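Local coordinates for protein packaging enzyme P4 (Pseudomonas phage phi13, PDB 4BLP) that probably hydrolyses NTPs as a hexameric RecA-like helicase motor that drives viral RNA into the phage capsid, at residues 48-60 / 110-122. Sequence-based numbering, arbitrary orientation. Where two conformers were deposited one is given.
Sequences AAVKKSLRDGGMT and VFVPQQNNVLRAT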
loop_
_atom_site.group_PDB
_atom_site.type_symbol
_atom_site.label_atom_id
_atom_site.label_comp_id
_atom_site.label_asym_id
_atom_site.label_seq_id
_atom_site.Cartn_x
_atom_site.Cartn_y
_atom_site.Cartn_z
ATOM N N ALA D 48 17.612 20.255 21.207
ATOM C CA ALA D 48 18.278 21.417 20.598
ATOM C C ALA D 48 17.894 21.587 19.111
ATOM O O ALA D 48 17.657 22.713 18.664
ATOM C CB ALA D 48 19.794 21.313 20.732
ATOM N N ALA D 49 17.770 20.476 18.362
ATOM C CA ALA D 49 17.404 20.548 16.942
ATOM C C ALA D 49 15.964 20.991 16.797
ATOM O O ALA D 49 15.659 21.819 15.964
ATOM C CB ALA D 49 17.588 19.183 16.286
ATOM N N VAL D 50 15.074 20.445 17.643
ATOM C CA VAL D 50 13.638 20.714 17.548
ATOM C C VAL D 50 13.329 22.176 17.927
ATOM O O VAL D 50 12.409 22.780 17.367
ATOM C CB VAL D 50 12.889 19.681 18.435
ATOM C CG1 VAL D 50 11.422 20.055 18.638
ATOM C CG2 VAL D 50 13.003 18.268 17.863
ATOM N N LYS D 51 14.123 22.781 18.841
ATOM C CA LYS D 51 13.900 24.163 19.276
ATOM C C LYS D 51 14.199 25.191 18.172
ATOM O O LYS D 51 13.765 26.335 18.285
ATOM C CB LYS D 51 14.794 24.481 20.498
ATOM C CG LYS D 51 14.053 24.676 21.792
ATOM C CD LYS D 51 15.045 24.977 22.913
ATOM C CE LYS D 51 14.595 26.155 23.726
ATOM N NZ LYS D 51 15.476 26.374 24.902
ATOM N N LYS D 52 14.961 24.803 17.131
ATOM C CA LYS D 52 15.319 25.715 16.041
ATOM C C LYS D 52 14.102 26.102 15.193
ATOM O O LYS D 52 13.051 25.459 15.278
ATOM C CB LYS D 52 16.417 25.096 15.155
ATOM C CG LYS D 52 17.725 24.940 15.934
ATOM C CD LYS D 52 18.854 24.479 15.040
ATOM C CE LYS D 52 20.168 24.436 15.783
ATOM N NZ LYS D 52 21.248 23.864 14.936
ATOM N N SER D 53 14.236 27.183 14.418
ATOM C CA SER D 53 13.167 27.655 13.556
ATOM C C SER D 53 12.899 26.630 12.461
ATOM O O SER D 53 13.756 25.762 12.202
ATOM C CB SER D 53 13.559 28.970 12.901
ATOM O OG SER D 53 14.653 28.784 12.021
ATOM N N LEU D 54 11.774 26.780 11.771
ATOM C CA LEU D 54 11.457 25.853 10.654
ATOM C C LEU D 54 12.525 25.974 9.549
ATOM O O LEU D 54 12.927 24.955 8.981
ATOM C CB LEU D 54 10.079 26.143 10.095
ATOM C CG LEU D 54 8.941 25.715 11.058
ATOM C CD1 LEU D 54 7.628 26.417 10.702
ATOM C CD2 LEU D 54 8.695 24.193 10.976
ATOM N N ARG D 55 13.006 27.201 9.255
ATOM C CA ARG D 55 14.043 27.338 8.218
ATOM C C ARG D 55 15.358 26.682 8.620
ATOM O O ARG D 55 16.150 26.297 7.748
ATOM C CB ARG D 55 14.271 28.810 7.842
ATOM C CG ARG D 55 14.861 29.683 8.917
ATOM C CD ARG D 55 15.385 30.987 8.303
ATOM N NE ARG D 55 16.284 30.779 7.161
ATOM C CZ ARG D 55 17.606 30.665 7.252
ATOM N NH1 ARG D 55 18.203 30.710 8.436
ATOM N NH2 ARG D 55 18.341 30.501 6.161
ATOM N N ASP D 56 15.596 26.558 9.909
ATOM C CA ASP D 56 16.840 25.963 10.407
ATOM C C ASP D 56 16.688 24.480 10.792
ATOM O O ASP D 56 17.536 23.927 11.500
ATOM C CB ASP D 56 17.368 26.760 11.603
ATOM C CG ASP D 56 17.871 28.167 11.279
ATOM O OD1 ASP D 56 18.104 28.464 10.091
ATOM O OD2 ASP D 56 18.009 28.967 12.211
ATOM N N GLY D 57 15.648 23.832 10.295
ATOM C CA GLY D 57 15.505 22.389 10.509
ATOM C C GLY D 57 14.790 21.955 11.777
ATOM O O GLY D 57 14.742 20.765 12.076
ATOM N N GLY D 58 14.233 22.908 12.532
ATOM C CA GLY D 58 13.485 22.586 13.753
ATOM C C GLY D 58 11.986 22.703 13.614
ATOM O O GLY D 58 11.446 22.709 12.492
ATOM N N MET D 59 11.283 22.793 14.769
ATOM C CA MET D 59 9.805 22.848 14.780
ATOM C C MET D 59 9.248 24.182 15.201
ATOM O O MET D 59 8.029 24.367 15.158
ATOM C CB MET D 59 9.233 21.831 15.823
ATOM C CG MET D 59 9.338 20.386 15.455
ATOM S SD MET D 59 8.105 19.979 14.225
ATOM C CE MET D 59 6.642 19.731 15.193
ATOM N N THR D 60 10.090 25.079 15.695
ATOM C CA THR D 60 9.585 26.325 16.265
ATOM C C THR D 60 9.358 27.373 15.194
ATOM O O THR D 60 10.307 27.960 14.705
ATOM C CB THR D 60 10.560 26.822 17.333
ATOM O OG1 THR D 60 10.806 25.728 18.222
ATOM C CG2 THR D 60 10.018 28.035 18.124
ATOM N N VAL D 110 9.617 30.320 -0.020
ATOM C CA VAL D 110 8.765 29.121 0.151
ATOM C C VAL D 110 9.725 27.967 0.159
ATOM O O VAL D 110 10.572 27.868 -0.756
ATOM C CB VAL D 110 7.687 28.936 -0.952
ATOM C CG1 VAL D 110 6.924 27.605 -0.762
ATOM C CG2 VAL D 110 6.717 30.122 -0.996
ATOM N N PHE D 111 9.633 27.111 1.162
ATOM C CA PHE D 111 10.554 25.980 1.217
ATOM C C PHE D 111 9.932 24.819 1.939
ATOM O O PHE D 111 8.975 24.996 2.721
ATOM C CB PHE D 111 11.886 26.384 1.925
ATOM C CG PHE D 111 11.720 26.884 3.359
ATOM C CD1 PHE D 111 11.451 28.232 3.622
ATOM C CD2 PHE D 111 11.792 26.001 4.432
ATOM C CE1 PHE D 111 11.269 28.690 4.938
ATOM C CE2 PHE D 111 11.586 26.442 5.746
ATOM C CZ PHE D 111 11.332 27.795 5.994
ATOM N N VAL D 112 10.488 23.633 1.695
ATOM C CA VAL D 112 10.117 22.458 2.490
ATOM C C VAL D 112 10.954 22.489 3.788
ATOM O O VAL D 112 12.200 22.410 3.717
ATOM C CB VAL D 112 10.359 21.137 1.716
ATOM C CG1 VAL D 112 10.022 19.918 2.613
ATOM C CG2 VAL D 112 9.512 21.121 0.441
ATOM N N PRO D 113 10.311 22.584 4.978
ATOM C CA PRO D 113 11.089 22.568 6.243
ATOM C C PRO D 113 11.650 21.164 6.410
ATOM O O PRO D 113 10.944 20.166 6.147
ATOM C CB PRO D 113 10.064 22.936 7.321
ATOM C CG PRO D 113 8.722 22.412 6.747
ATOM C CD PRO D 113 8.856 22.672 5.228
ATOM N N GLN D 114 12.932 21.084 6.824
ATOM C CA GLN D 114 13.601 19.779 6.812
ATOM C C GLN D 114 13.648 19.042 8.152
ATOM O O GLN D 114 14.220 17.940 8.233
ATOM C CB GLN D 114 15.006 19.929 6.214
ATOM C CG GLN D 114 14.955 20.290 4.681
ATOM C CD GLN D 114 14.144 19.312 3.831
ATOM O OE1 GLN D 114 14.068 18.109 4.102
ATOM N NE2 GLN D 114 13.548 19.783 2.766
ATOM N N GLN D 115 12.918 19.564 9.155
ATOM C CA GLN D 115 12.741 18.820 10.403
ATOM C C GLN D 115 12.094 17.465 10.079
ATOM O O GLN D 115 11.082 17.410 9.348
ATOM C CB GLN D 115 11.789 19.630 11.320
ATOM C CG GLN D 115 11.144 18.823 12.474
ATOM C CD GLN D 115 12.026 18.406 13.632
ATOM O OE1 GLN D 115 11.558 17.670 14.496
ATOM N NE2 GLN D 115 13.303 18.844 13.706
ATOM N N ASN D 116 12.621 16.399 10.647
ATOM C CA ASN D 116 11.991 15.078 10.448
ATOM C C ASN D 116 10.545 15.081 10.992
ATOM O O ASN D 116 10.304 15.631 12.075
ATOM C CB ASN D 116 12.806 14.006 11.197
ATOM C CG ASN D 116 12.272 12.613 11.025
ATOM O OD1 ASN D 116 12.119 12.125 9.906
ATOM N ND2 ASN D 116 11.900 11.989 12.129
ATOM N N ASN D 117 9.568 14.483 10.226
ATOM C CA ASN D 117 8.171 14.388 10.722
ATOM C C ASN D 117 7.665 15.738 11.216
ATOM O O ASN D 117 7.035 15.841 12.285
ATOM C CB ASN D 117 8.123 13.388 11.884
ATOM C CG ASN D 117 8.367 11.976 11.456
ATOM O OD1 ASN D 117 8.212 11.639 10.282
ATOM N ND2 ASN D 117 8.699 11.121 12.417
ATOM N N VAL D 118 7.920 16.794 10.437
ATOM C CA VAL D 118 7.586 18.165 10.837
ATOM C C VAL D 118 6.068 18.402 11.047
ATOM O O VAL D 118 5.709 19.279 11.824
ATOM C CB VAL D 118 8.186 19.170 9.821
ATOM C CG1 VAL D 118 7.448 19.117 8.477
ATOM C CG2 VAL D 118 8.202 20.587 10.395
ATOM N N LEU D 119 5.201 17.640 10.383
ATOM C CA LEU D 119 3.759 17.880 10.567
ATOM C C LEU D 119 3.132 17.120 11.763
ATOM O O LEU D 119 1.904 17.185 11.961
ATOM C CB LEU D 119 3.008 17.437 9.278
ATOM C CG LEU D 119 3.353 18.272 8.024
ATOM C CD1 LEU D 119 2.677 17.667 6.777
ATOM C CD2 LEU D 119 2.905 19.732 8.198
ATOM N N ARG D 120 3.960 16.439 12.569
ATOM C CA ARG D 120 3.469 15.541 13.634
ATOM C C ARG D 120 2.588 16.225 14.710
ATOM O O ARG D 120 1.775 15.543 15.358
ATOM C CB ARG D 120 4.659 14.843 14.320
ATOM C CG ARG D 120 5.580 15.820 15.090
ATOM C CD ARG D 120 6.733 15.006 15.661
ATOM N NE ARG D 120 7.695 15.806 16.409
ATOM C CZ ARG D 120 8.750 16.391 15.843
ATOM N NH1 ARG D 120 8.939 16.308 14.526
ATOM N NH2 ARG D 120 9.632 17.045 16.588
ATOM N N ALA D 121 2.755 17.536 14.923
ATOM C CA ALA D 121 1.989 18.216 15.982
ATOM C C ALA D 121 0.747 18.916 15.408
ATOM O O ALA D 121 -0.011 19.501 16.167
ATOM C CB ALA D 121 2.867 19.248 16.677
ATOM N N THR D 122 0.579 18.871 14.082
ATOM C CA THR D 122 -0.511 19.557 13.362
ATOM C C THR D 122 -1.180 18.608 12.393
ATOM O O THR D 122 -1.049 18.773 11.168
ATOM C CB THR D 122 0.075 20.773 12.579
ATOM O OG1 THR D 122 1.133 20.313 11.725
ATOM C CG2 THR D 122 0.568 21.899 13.510
HETATM O O HOH W 1 12.216 22.398 9.772
HETATM O O HOH W 2 14.596 23.376 6.938
#
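The turns after helix 47-51 face the loop that leaves strand 110-111, with CA atoms 4.5 Å apart at G57 and Q115; no backbone hydrogen bond joins them directly. The segments illustrate how a buried glutamine amide and bound water can join two irregular pieces of chain. Q115 runs its CG anti to the backbone N (chi1 162°), then bends, and its NE2 meets a lone pair of G57 O at 2.9 Å, with G57 O only 5° out of the Q115 amide plane. Its OE1 receives both NH1 and NH2 of R120 end-on; bonds at both ends hold the amide's rotation and probably polarise it. M59, bent at chi2 and chi3, crosses Q115 at about a right angle and sets its CE 4.0 Å above the centre of the R120 guanidinium, while SD approaches V118 CG2. Farther along, L54 CD2 packs 3.7 Å from V118 CG2, and R55 CA comes obliquely to F111 CZ. One water donates to L54 O and G58 O and accepts from Q115 N, bridging the backbones. V76 of strand 73-78 touches L54, F111 and P113, E65 of strand 65-70 binds the L54 and R55 amides, and V39 of a second subunit packs against M59 and A121, placing the contact at a subunit interface.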